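Local coordinates for protein lombricine kinase (PDB 3JPZ) that catalyses the reversible transfer of a phosphoryl group between ATP and the guanidino compound lombricine, as a member of the phosphagen kinase family, at residues L61-Y69 with R125-C133; F87-P96 with M259-L267. All coordinates share one frame; numbering follows the deposited sequence.

Contact 1: L61-Y69 with R125-C133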
ATOM      1  N   LEU A  61      10.408   8.422   7.965  1.00  9.39           N
ATOM      2  CA  LEU A  61      10.303   7.877   9.313  1.00  9.83           C
ATOM      3  C   LEU A  61       8.909   8.112   9.865  1.00  9.93           C
ATOM      4  O   LEU A  61       8.372   9.205   9.762  1.00 10.65           O
ATOM      5  CB  LEU A  61      11.336   8.526  10.233  1.00 20.08           C
ATOM      6  CG  LEU A  61      11.334   8.028  11.677  1.00 29.97           C
ATOM      7  CD1 LEU A  61      11.725   6.559  11.715  1.00 44.90           C
ATOM      8  CD2 LEU A  61      12.269   8.860  12.543  1.00 24.82           C
ATOM      9  N   ILE A  62       8.324   7.088  10.472  1.00 14.13           N
ATOM     10  CA  ILE A  62       6.995   7.232  11.043  1.00 18.54           C
ATOM     11  C   ILE A  62       6.833   6.351  12.280  1.00  9.35           C
ATOM     12  O   ILE A  62       7.303   5.222  12.321  1.00 12.35           O
ATOM     13  CB  ILE A  62       5.913   6.907  10.002  1.00 21.84           C
ATOM     14  CG1 ILE A  62       4.527   7.228  10.564  1.00 27.05           C
ATOM     15  CG2 ILE A  62       6.021   5.451   9.571  1.00 25.49           C
ATOM     16  CD1 ILE A  62       3.456   7.397   9.509  1.00 22.06           C
ATOM     17  N   ALA A  63       6.194   6.895  13.306  1.00 14.32           N
ATOM     18  CA  ALA A  63       5.982   6.154  14.536  1.00 15.60           C
ATOM     19  C   ALA A  63       4.814   5.214  14.366  1.00 13.66           C
ATOM     20  O   ALA A  63       3.761   5.597  13.858  1.00 18.94           O
ATOM     21  CB  ALA A  63       5.732   7.115  15.701  1.00 13.41           C
ATOM     22  N   GLY A  64       5.007   3.969  14.773  1.00 13.00           N
ATOM     23  CA  GLY A  64       3.897   3.047  14.870  1.00 19.53           C
ATOM     24  C   GLY A  64       3.090   3.343  16.120  1.00 14.05           C
ATOM     25  O   GLY A  64       1.904   3.024  16.205  1.00 27.81           O
ATOM     26  N   ASP A  65       3.743   3.954  17.099  1.00 15.83           N
ATOM     27  CA  ASP A  65       3.102   4.263  18.370  1.00 32.02           C
ATOM     28  C   ASP A  65       3.921   5.278  19.165  1.00 33.27           C
ATOM     29  O   ASP A  65       5.012   5.668  18.757  1.00 20.93           O
ATOM     30  CB  ASP A  65       2.865   2.985  19.184  1.00 23.45           C
ATOM     31  CG  ASP A  65       4.159   2.321  19.672  1.00 32.04           C
ATOM     32  OD1 ASP A  65       5.267   2.800  19.356  1.00 13.90           O
ATOM     33  OD2 ASP A  65       4.060   1.300  20.391  1.00 23.87           O
ATOM     34  N   GLU A  66       3.383   5.712  20.298  1.00 18.79           N
ATOM     35  CA  GLU A  66       4.003   6.778  21.069  1.00 36.39           C
ATOM     36  C   GLU A  66       5.383   6.325  21.510  1.00 29.51           C
ATOM     37  O   GLU A  66       6.340   7.105  21.525  1.00 15.01           O
ATOM     38  CB  GLU A  66       3.142   7.123  22.287  1.00 29.81           C
ATOM     39  CG  GLU A  66       3.833   8.006  23.295  1.00 33.62           C
ATOM     40  CD  GLU A  66       2.873   8.619  24.295  1.00 28.80           C
ATOM     41  OE1 GLU A  66       1.726   8.140  24.411  1.00 26.05           O
ATOM     42  OE2 GLU A  66       3.273   9.585  24.967  1.00 22.92           O
ATOM     43  N   GLU A  67       5.469   5.041  21.834  1.00 21.53           N
ATOM     44  CA  GLU A  67       6.678   4.448  22.369  1.00 32.34           C
ATOM     45  C   GLU A  67       7.784   4.437  21.316  1.00 12.53           C
ATOM     46  O   GLU A  67       8.963   4.343  21.637  1.00 18.18           O
ATOM     47  CB  GLU A  67       6.378   3.030  22.860  1.00 30.84           C
ATOM     48  CG  GLU A  67       5.619   2.962  24.196  1.00 35.19           C
ATOM     49  CD  GLU A  67       4.114   3.207  24.069  1.00 40.53           C
ATOM     50  OE1 GLU A  67       3.621   3.480  22.955  1.00 22.24           O
ATOM     51  OE2 GLU A  67       3.411   3.125  25.099  1.00 51.17           O
ATOM     52  N   SER A  68       7.395   4.546  20.055  1.00 12.42           N
ATOM     53  CA  SER A  68       8.358   4.575  18.963  1.00 26.14           C
ATOM     54  C   SER A  68       9.437   5.625  19.175  1.00 11.82           C
ATOM     55  O   SER A  68      10.600   5.393  18.870  1.00 19.51           O
ATOM     56  CB  SER A  68       7.649   4.843  17.642  1.00 17.55           C
ATOM     57  OG  SER A  68       6.944   3.698  17.210  1.00 12.72           O
ATOM     58  N   TYR A  69       9.058   6.782  19.694  1.00 15.67           N
ATOM     59  CA  TYR A  69      10.013   7.876  19.871  1.00 20.18           C
ATOM     60  C   TYR A  69      11.106   7.557  20.892  1.00 25.79           C
ATOM     61  O   TYR A  69      12.214   8.075  20.807  1.00 18.23           O
ATOM     62  CB  TYR A  69       9.272   9.163  20.238  1.00 24.10           C
ATOM     63  CG  TYR A  69       8.546   9.764  19.057  1.00 13.01           C
ATOM     64  CD1 TYR A  69       9.215  10.578  18.155  1.00 24.28           C
ATOM     65  CD2 TYR A  69       7.206   9.500  18.828  1.00 12.85           C
ATOM     66  CE1 TYR A  69       8.565  11.123  17.071  1.00 10.88           C
ATOM     67  CE2 TYR A  69       6.548  10.043  17.750  1.00 13.18           C
ATOM     68  CZ  TYR A  69       7.237  10.858  16.873  1.00 26.43           C
ATOM     69  OH  TYR A  69       6.604  11.412  15.783  1.00 16.82           O
ATOM     70  N   ARG A 125      -3.457   8.645  23.874  1.00 20.68           N
ATOM     71  CA  ARG A 125      -2.459   7.837  24.567  1.00 25.34           C
ATOM     72  C   ARG A 125      -2.994   6.437  24.850  1.00 26.84           C
ATOM     73  O   ARG A 125      -4.177   6.257  25.143  1.00 28.40           O
ATOM     74  CB  ARG A 125      -2.010   8.515  25.864  1.00 34.57           C
ATOM     75  CG  ARG A 125      -1.043   7.683  26.693  1.00 37.52           C
ATOM     76  CD  ARG A 125      -0.286   8.543  27.688  1.00 34.64           C
ATOM     77  NE  ARG A 125       0.707   9.387  27.031  1.00 37.56           N
ATOM     78  CZ  ARG A 125       1.268  10.455  27.587  1.00 26.65           C
ATOM     79  NH1 ARG A 125       0.938  10.827  28.815  1.00 39.12           N
ATOM     80  NH2 ARG A 125       2.163  11.157  26.914  1.00 33.66           N
ATOM     81  N   GLY A 126      -2.112   5.450  24.738  1.00 32.64           N
ATOM     82  CA  GLY A 126      -2.482   4.063  24.915  1.00 43.50           C
ATOM     83  C   GLY A 126      -2.772   3.340  23.612  1.00 44.41           C
ATOM     84  O   GLY A 126      -2.922   2.119  23.610  1.00 48.09           O
ATOM     85  N   LEU A 127      -2.835   4.076  22.503  1.00 21.38           N
ATOM     86  CA  LEU A 127      -3.292   3.499  21.244  1.00 16.65           C
ATOM     87  C   LEU A 127      -2.347   3.785  20.080  1.00 18.01           C
ATOM     88  O   LEU A 127      -1.884   4.912  19.892  1.00 15.47           O
ATOM     89  CB  LEU A 127      -4.675   4.026  20.903  1.00 16.98           C
ATOM     90  CG  LEU A 127      -5.736   3.749  21.972  1.00 29.78           C
ATOM     91  CD1 LEU A 127      -6.985   4.550  21.688  1.00 22.07           C
ATOM     92  CD2 LEU A 127      -6.051   2.269  22.035  1.00 21.95           C
ATOM     93  N   CYS A 128      -2.094   2.756  19.279  1.00 15.77           N
ATOM     94  CA  CYS A 128      -1.157   2.880  18.174  1.00 14.85           C
ATOM     95  C   CYS A 128      -1.655   3.860  17.130  1.00 13.89           C
ATOM     96  O   CYS A 128      -2.841   3.938  16.846  1.00 21.57           O
ATOM     97  CB  CYS A 128      -0.900   1.513  17.538  1.00 14.99           C
ATOM     98  SG  CYS A 128       0.232   0.497  18.499  1.00 23.31           S
ATOM     99  N   TYR A 129      -0.723   4.616  16.570  1.00 13.42           N
ATOM    100  CA  TYR A 129      -0.983   5.404  15.382  1.00 21.65           C
ATOM    101  C   TYR A 129      -1.451   4.537  14.213  1.00 28.22           C
ATOM    102  O   TYR A 129      -1.264   3.324  14.212  1.00 24.58           O
ATOM    103  CB  TYR A 129       0.294   6.125  14.974  1.00 16.43           C
ATOM    104  CG  TYR A 129       0.793   7.127  15.984  1.00 15.50           C
ATOM    105  CD1 TYR A 129      -0.028   8.150  16.451  1.00 21.01           C
ATOM    106  CD2 TYR A 129       2.098   7.077  16.443  1.00 23.02           C
ATOM    107  CE1 TYR A 129       0.439   9.077  17.362  1.00 18.68           C
ATOM    108  CE2 TYR A 129       2.568   7.993  17.353  1.00 20.78           C
ATOM    109  CZ  TYR A 129       1.734   8.992  17.809  1.00 17.80           C
ATOM    110  OH  TYR A 129       2.218   9.907  18.709  1.00 23.26           O
ATOM    111  N   PRO A 130      -2.041   5.171  13.193  1.00 25.69           N
ATOM    112  CA  PRO A 130      -2.535   4.523  11.971  1.00 20.05           C
ATOM    113  C   PRO A 130      -1.580   3.516  11.318  1.00 21.76           C
ATOM    114  O   PRO A 130      -2.051   2.540  10.753  1.00 32.20           O
ATOM    115  CB  PRO A 130      -2.769   5.707  11.035  1.00 13.63           C
ATOM    116  CG  PRO A 130      -3.166   6.807  11.959  1.00 13.05           C
ATOM    117  CD  PRO A 130      -2.337   6.613  13.201  1.00 21.46           C
ATOM    118  N   PRO A 131      -0.261   3.749  11.374  1.00 13.28           N
ATOM    119  CA  PRO A 131       0.596   2.762  10.713  1.00 22.89           C
ATOM    120  C   PRO A 131       0.526   1.375  11.354  1.00 24.23           C
ATOM    121  O   PRO A 131       0.673   0.386  10.632  1.00 14.91           O
ATOM    122  CB  PRO A 131       2.008   3.359  10.861  1.00 11.33           C
ATOM    123  CG  PRO A 131       1.777   4.829  11.071  1.00 11.19           C
ATOM    124  CD  PRO A 131       0.508   4.892  11.885  1.00 11.79           C
ATOM    125  N   SER A 132       0.286   1.307  12.664  1.00 19.82           N
ATOM    126  CA  SER A 132       0.415   0.057  13.409  1.00 14.01           C
ATOM    127  C   SER A 132      -0.831  -0.348  14.197  1.00 22.51           C
ATOM    128  O   SER A 132      -0.844  -1.399  14.824  1.00 18.71           O
ATOM    129  CB  SER A 132       1.586   0.160  14.385  1.00 17.90           C
ATOM    130  OG  SER A 132       2.799   0.391  13.697  1.00 34.48           O
ATOM    131  N   CYS A 133      -1.871   0.475  14.169  1.00 26.44           N
ATOM    132  CA  CYS A 133      -3.059   0.205  14.966  1.00 23.08           C
ATOM    133  C   CYS A 133      -3.903  -0.907  14.358  1.00 30.73           C
ATOM    134  O   CYS A 133      -4.049  -1.003  13.142  1.00 13.65           O
ATOM    135  CB  CYS A 133      -3.915   1.463  15.088  1.00 23.23           C
ATOM    136  SG  CYS A 133      -4.623   2.000  13.507  1.00 22.57           S
TER
HETATM  137  O   HOH W   1       0.513   6.090  23.725  1.00 17.15           O
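Tyr129 lays its ring against the backbone of 63-65, Glu66 meets Arg125 at one end of the contact, and Gly64 packs against Ser132 at the other. The Tyr129 ring is approached obliquely: its CE2 lies 3.5 Å from Asp65 C, while the methyl of Ala63 and the ring of Tyr69 come from across the ring plane. With CG beside the backbone N (chi1 -64°), the ring is turned in toward 61-69, where its CD2 sits 3.4 Å from Ala63 O, a buried carbonyl with no polar partner in the model. Ser132 OG comes within 3.1 Å of Gly64 CA, a close fit against bare backbone. Beside it, Ile62 CD1 presses tightly on the ring of Pro131 (3.4 Å to CG).

Glu66 reaches Arg125 on an extended chain and is gripped side-on, one nitrogen to each carboxylate oxygen. Arg125 NE gives a fairly straight bond to Glu66 OE1 (3.1 Å, 164°), and NH2 a shorter one to OE2 (2.7 Å), both on syn lone pairs with the two planes 30° apart. A water donates to Glu66 OE1 and accepts from Gly126 N, while Arg125 NH1 continues the charge pairing to Glu257. Asp65 caps the turn into helix 68-71 by a weak bond from Ser68 N to OD1; His40 and Thr38 hold OD2. The two-pronged bridge fixes the rotation of both charged groups at the partly exposed end, whereas the rest of the contact is held mainly by packing of Tyr129, Pro131 and Ser132 against 62-65.

Contact 2: F87-P96 with M259-L267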
ATOM      1  N   PHE A  87      17.032  20.885  16.371  1.00 26.87           N
ATOM      2  CA  PHE A  87      16.276  20.476  17.547  1.00 14.02           C
ATOM      3  C   PHE A  87      16.884  19.146  17.993  1.00 17.26           C
ATOM      4  O   PHE A  87      16.474  18.079  17.543  1.00 29.98           O
ATOM      5  CB  PHE A  87      14.785  20.352  17.222  1.00 19.67           C
ATOM      6  CG  PHE A  87      13.902  20.250  18.438  1.00 20.61           C
ATOM      7  CD1 PHE A  87      13.320  21.378  18.981  1.00 25.73           C
ATOM      8  CD2 PHE A  87      13.656  19.026  19.034  1.00 15.52           C
ATOM      9  CE1 PHE A  87      12.509  21.285  20.101  1.00 27.31           C
ATOM     10  CE2 PHE A  87      12.846  18.925  20.147  1.00 17.34           C
ATOM     11  CZ  PHE A  87      12.276  20.057  20.688  1.00 16.28           C
ATOM     12  N   GLY A  88      17.906  19.229  18.838  1.00 27.80           N
ATOM     13  CA  GLY A  88      18.644  18.060  19.285  1.00 31.26           C
ATOM     14  C   GLY A  88      17.987  17.393  20.474  1.00 26.24           C
ATOM     15  O   GLY A  88      16.920  17.812  20.900  1.00 22.14           O
ATOM     16  N   PRO A  89      18.636  16.359  21.029  1.00 38.48           N
ATOM     17  CA  PRO A  89      18.087  15.554  22.129  1.00 31.59           C
ATOM     18  C   PRO A  89      17.793  16.365  23.395  1.00 32.69           C
ATOM     19  O   PRO A  89      16.840  16.075  24.115  1.00 36.16           O
ATOM     20  CB  PRO A  89      19.197  14.530  22.407  1.00 32.86           C
ATOM     21  CG  PRO A  89      20.063  14.542  21.191  1.00 40.08           C
ATOM     22  CD  PRO A  89      19.992  15.926  20.650  1.00 38.93           C
ATOM     23  N   ASN A  90      18.611  17.372  23.663  1.00 23.46           N
ATOM     24  CA  ASN A  90      18.468  18.174  24.871  1.00 32.20           C
ATOM     25  C   ASN A  90      17.595  19.400  24.658  1.00 35.20           C
ATOM     26  O   ASN A  90      17.355  20.173  25.588  1.00 26.93           O
ATOM     27  CB  ASN A  90      19.842  18.604  25.377  1.00 33.91           C
ATOM     28  CG  ASN A  90      20.633  17.448  25.969  1.00 50.02           C
ATOM     29  OD1 ASN A  90      21.692  17.078  25.456  1.00 50.09           O
ATOM     30  ND2 ASN A  90      20.113  16.864  27.044  1.00 45.89           N
ATOM     31  N   ASP A  91      17.133  19.584  23.425  1.00 29.06           N
ATOM     32  CA  ASP A  91      16.211  20.662  23.119  1.00 19.42           C
ATOM     33  C   ASP A  91      14.811  20.256  23.555  1.00 22.05           C
ATOM     34  O   ASP A  91      14.501  19.066  23.633  1.00 24.04           O
ATOM     35  CB  ASP A  91      16.232  20.984  21.622  1.00 22.39           C
ATOM     36  CG  ASP A  91      17.447  21.794  21.220  1.00 29.21           C
ATOM     37  OD1 ASP A  91      18.077  22.394  22.114  1.00 40.17           O
ATOM     38  OD2 ASP A  91      17.773  21.837  20.017  1.00 30.06           O
ATOM     39  N   SER A  92      13.966  21.240  23.835  1.00 27.57           N
ATOM     40  CA  SER A  92      12.624  20.957  24.308  1.00 13.91           C
ATOM     41  C   SER A  92      11.591  21.923  23.735  1.00 14.47           C
ATOM     42  O   SER A  92      11.848  23.112  23.556  1.00 19.15           O
ATOM     43  CB  SER A  92      12.587  20.988  25.835  1.00 37.67           C
ATOM     44  OG  SER A  92      11.519  20.197  26.326  1.00 35.95           O
ATOM     45  N   GLN A  93      10.416  21.380  23.436  1.00 19.18           N
ATOM     46  CA  GLN A  93       9.289  22.162  22.959  1.00 17.77           C
ATOM     47  C   GLN A  93       8.672  22.946  24.112  1.00 26.97           C
ATOM     48  O   GLN A  93       8.478  22.408  25.202  1.00 20.03           O
ATOM     49  CB  GLN A  93       8.239  21.229  22.363  1.00 16.62           C
ATOM     50  CG  GLN A  93       6.977  21.916  21.954  1.00 13.61           C
ATOM     51  CD  GLN A  93       7.195  22.818  20.763  1.00 26.42           C
ATOM     52  OE1 GLN A  93       8.263  22.809  20.156  1.00 15.36           O
ATOM     53  NE2 GLN A  93       6.184  23.596  20.419  1.00 14.33           N
ATOM     54  N   PRO A  94       8.373  24.229  23.882  1.00 21.58           N
ATOM     55  CA  PRO A  94       7.722  25.018  24.934  1.00 20.81           C
ATOM     56  C   PRO A  94       6.397  24.398  25.348  1.00 27.89           C
ATOM     57  O   PRO A  94       5.770  23.728  24.532  1.00 26.66           O
ATOM     58  CB  PRO A  94       7.491  26.372  24.263  1.00 16.50           C
ATOM     59  CG  PRO A  94       8.509  26.442  23.174  1.00 24.78           C
ATOM     60  CD  PRO A  94       8.733  25.041  22.709  1.00 21.97           C
ATOM     61  N   ALA A  95       5.988  24.604  26.595  1.00 19.73           N
ATOM     62  CA  ALA A  95       4.700  24.112  27.049  1.00 29.72           C
ATOM     63  C   ALA A  95       3.649  24.592  26.068  1.00 23.02           C
ATOM     64  O   ALA A  95       3.844  25.605  25.403  1.00 25.34           O
ATOM     65  CB  ALA A  95       4.392  24.629  28.429  1.00 22.66           C
ATOM     66  N   PRO A  96       2.527  23.866  25.970  1.00 24.32           N
ATOM     67  CA  PRO A  96       1.465  24.307  25.061  1.00 35.85           C
ATOM     68  C   PRO A  96       0.874  25.639  25.498  1.00 32.01           C
ATOM     69  O   PRO A  96       0.666  25.857  26.688  1.00 20.68           O
ATOM     70  CB  PRO A  96       0.410  23.202  25.183  1.00 28.09           C
ATOM     71  CG  PRO A  96       1.117  22.038  25.787  1.00 27.13           C
ATOM     72  CD  PRO A  96       2.192  22.603  26.644  1.00 21.72           C
ATOM     73  N   MET A 259      -1.619  12.303  23.593  1.00 20.86           N
ATOM     74  CA  MET A 259      -0.206  11.976  23.689  1.00 19.47           C
ATOM     75  C   MET A 259       0.594  13.262  23.703  1.00 17.61           C
ATOM     76  O   MET A 259       0.502  14.071  22.778  1.00 17.10           O
ATOM     77  CB  MET A 259       0.242  11.154  22.484  1.00 30.96           C
ATOM     78  CG  MET A 259      -0.376   9.782  22.390  1.00 32.04           C
ATOM     79  SD  MET A 259       0.106   9.030  20.828  1.00 22.92           S
ATOM     80  CE  MET A 259      -1.034   7.657  20.760  1.00 31.21           C
ATOM     81  N   TRP A 260       1.401  13.438  24.739  1.00 27.60           N
ATOM     82  CA  TRP A 260       2.179  14.656  24.900  1.00 23.22           C
ATOM     83  C   TRP A 260       3.319  14.407  25.864  1.00 37.46           C
ATOM     84  O   TRP A 260       3.118  13.845  26.942  1.00 24.21           O
ATOM     85  CB  TRP A 260       1.292  15.773  25.451  1.00 26.56           C
ATOM     86  CG  TRP A 260       2.030  17.048  25.745  1.00 30.81           C
ATOM     87  CD1 TRP A 260       2.219  18.102  24.894  1.00 17.31           C
ATOM     88  CD2 TRP A 260       2.674  17.407  26.977  1.00 30.37           C
ATOM     89  NE1 TRP A 260       2.937  19.090  25.522  1.00 16.93           N
ATOM     90  CE2 TRP A 260       3.233  18.688  26.797  1.00 30.82           C
ATOM     91  CE3 TRP A 260       2.838  16.767  28.210  1.00 32.04           C
ATOM     92  CZ2 TRP A 260       3.941  19.344  27.805  1.00 33.78           C
ATOM     93  CZ3 TRP A 260       3.542  17.423  29.212  1.00 32.13           C
ATOM     94  CH2 TRP A 260       4.082  18.697  29.003  1.00 37.16           C
ATOM     95  N   ASN A 261       4.521  14.816  25.489  1.00 22.54           N
ATOM     96  CA  ASN A 261       5.605  14.810  26.454  1.00 31.38           C
ATOM     97  C   ASN A 261       6.345  16.137  26.435  1.00 31.77           C
ATOM     98  O   ASN A 261       6.222  16.920  25.487  1.00 22.91           O
ATOM     99  CB  ASN A 261       6.538  13.597  26.269  1.00 34.86           C
ATOM    100  CG  ASN A 261       7.434  13.716  25.052  1.00 32.09           C
ATOM    101  OD1 ASN A 261       8.004  14.765  24.794  1.00 26.90           O
ATOM    102  ND2 ASN A 261       7.582  12.625  24.316  1.00 36.72           N
ATOM    103  N   GLN A 262       7.094  16.378  27.505  1.00 20.84           N
ATOM    104  CA  GLN A 262       7.721  17.662  27.761  1.00 20.90           C
ATOM    105  C   GLN A 262       8.740  18.004  26.685  1.00 25.13           C
ATOM    106  O   GLN A 262       8.933  19.173  26.364  1.00 25.39           O
ATOM    107  CB  GLN A 262       8.399  17.624  29.134  1.00 29.01           C
ATOM    108  CG  GLN A 262       8.722  18.977  29.729  1.00 22.59           C
ATOM    109  CD  GLN A 262       9.048  18.877  31.204  1.00 38.87           C
ATOM    110  OE1 GLN A 262       9.654  17.902  31.649  1.00 31.83           O
ATOM    111  NE2 GLN A 262       8.646  19.882  31.971  1.00 43.85           N
ATOM    112  N   ARG A 263       9.386  16.985  26.123  1.00 21.90           N
ATOM    113  CA  ARG A 263      10.436  17.210  25.130  1.00 25.10           C
ATOM    114  C   ARG A 263       9.901  17.557  23.740  1.00 22.22           C
ATOM    115  O   ARG A 263      10.406  18.463  23.084  1.00 24.47           O
ATOM    116  CB  ARG A 263      11.359  15.990  25.025  1.00 17.58           C
ATOM    117  CG  ARG A 263      12.263  16.018  23.791  1.00 35.97           C
ATOM    118  CD  ARG A 263      13.175  14.799  23.726  1.00 26.47           C
ATOM    119  NE  ARG A 263      13.694  14.543  22.380  1.00 18.22           N
ATOM    120  CZ  ARG A 263      14.556  15.330  21.744  1.00 28.41           C
ATOM    121  NH1 ARG A 263      14.982  15.012  20.524  1.00 18.30           N
ATOM    122  NH2 ARG A 263      14.990  16.436  22.327  1.00 33.90           N
ATOM    123  N   LEU A 264       8.884  16.832  23.299  1.00 34.20           N
ATOM    124  CA  LEU A 264       8.441  16.897  21.915  1.00 37.48           C
ATOM    125  C   LEU A 264       7.058  17.510  21.770  1.00 30.90           C
ATOM    126  O   LEU A 264       6.535  17.610  20.664  1.00 17.83           O
ATOM    127  CB  LEU A 264       8.428  15.494  21.317  1.00 32.15           C
ATOM    128  CG  LEU A 264       9.812  14.879  21.155  1.00 17.72           C
ATOM    129  CD1 LEU A 264       9.714  13.511  20.489  1.00 21.40           C
ATOM    130  CD2 LEU A 264      10.696  15.820  20.357  1.00 19.89           C
ATOM    131  N   GLY A 265       6.471  17.926  22.885  1.00 33.82           N
ATOM    132  CA  GLY A 265       5.121  18.446  22.867  1.00 34.21           C
ATOM    133  C   GLY A 265       4.167  17.363  22.421  1.00 31.78           C
ATOM    134  O   GLY A 265       4.267  16.216  22.858  1.00 20.98           O
ATOM    135  N   TYR A 266       3.244  17.715  21.540  1.00 14.43           N
ATOM    136  CA  TYR A 266       2.241  16.759  21.109  1.00 26.53           C
ATOM    137  C   TYR A 266       2.828  15.764  20.131  1.00 25.75           C
ATOM    138  O   TYR A 266       3.479  16.131  19.149  1.00 21.05           O
ATOM    139  CB  TYR A 266       1.013  17.469  20.533  1.00 14.10           C
ATOM    140  CG  TYR A 266       0.241  18.164  21.622  1.00 28.37           C
ATOM    141  CD1 TYR A 266      -0.402  17.430  22.613  1.00 18.24           C
ATOM    142  CD2 TYR A 266       0.196  19.550  21.696  1.00 25.91           C
ATOM    143  CE1 TYR A 266      -1.088  18.054  23.629  1.00 16.18           C
ATOM    144  CE2 TYR A 266      -0.491  20.184  22.707  1.00 15.12           C
ATOM    145  CZ  TYR A 266      -1.132  19.428  23.675  1.00 16.04           C
ATOM    146  OH  TYR A 266      -1.821  20.050  24.688  1.00 19.31           O
ATOM    147  N   LEU A 267       2.600  14.494  20.430  1.00 18.30           N
ATOM    148  CA  LEU A 267       3.167  13.419  19.648  1.00 17.07           C
ATOM    149  C   LEU A 267       2.227  13.039  18.523  1.00 13.36           C
ATOM    150  O   LEU A 267       1.018  12.935  18.707  1.00 35.56           O
ATOM    151  CB  LEU A 267       3.451  12.217  20.545  1.00 20.56           C
ATOM    152  CG  LEU A 267       4.570  12.427  21.567  1.00 33.41           C
ATOM    153  CD1 LEU A 267       4.429  11.445  22.720  1.00 46.71           C
ATOM    154  CD2 LEU A 267       5.942  12.301  20.913  1.00 40.08           C
TER
HETATM  155  O   HOH W   2      16.311  15.597  18.185  1.00 15.95           O
HETATM  156  O   HOH W   3       7.066  20.978  26.634  1.00 23.14           O
HETATM  157  O   HOH W   4       3.702  21.324  24.009  1.00 25.86           O
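Arg263 reaches into the turn formed by Gly88 to Asp91 and brings its guanidinium up to the carbonyl of Gly88. NH2 donates to Gly88 O at 2.8 Å, nearly straight (170°) and in the guanidinium plane; NH1 adds only a weak bond to the same oxygen. Pro89 CA covers one face of the guanidinium and the edge carbon CE2 of Phe87 the opposite one. Extension from CG to NE, with CG anti to the backbone N (chi1 166°), carries the group to the turn although the side chain sets out away from 87-96. Farther along, Gln93 N donates to Arg263 O (2.9 Å), and the rim of Phe87 meets that oxygen in the ring plane, with CZ 3.4 Å away. Gln93 CB packs over the backbone of Gly265. At the other end, Pro96 CG touches Trp260 NE1 (3.5 Å), and the proline ring crosses the Tyr266 side chain at about a right angle.

In the next layer, Gly88 O also accepts from Asp91 N, closing the type I turn, and Asp91 OD2 takes a bond from Gly88 N. Asp77 of helix 73-83 pairs with Arg263 NH1, and a water joins NH1 to Phe87 O. The backbone N of Lys330 and O of Lys331 hold the amide of Gln93. Other waters bridge Gln93 O to Gln262 O and Pro94 O to Trp260 NE1. Asn261 OD1 accepts from Leu264 N (2.7 Å), an Asx motif that braces the connection between strands 260-261 and 265-266. This is a two-stranded antiparallel beta-hairpin packed along the linker that leads from the helical N-terminal part to the large catalytic sheet of the phosphagen kinase fold.

From the N terminus the chain passes 61-69, then 87-96, then 125-133 and finally 259-267, so the two contacts cross rather than nest. Contact 1 closes a loop that holds helix 73-83, the linker of contact 2 and strand 113-122. Contact 2 closes a much longer one, from that linker through much of the eight-stranded sheet and helix 233-252 to the small hairpin. The contacts touch directly: Arg125 NH2 lies 2.9 Å from Trp260 O and Tyr129 OH lies 3.3 Å from Leu267 O, both probable hydrogen bonds. Contact 1 ties the N-terminal region, and contact 2 the linker that follows it, to neighbouring parts of the catalytic domain.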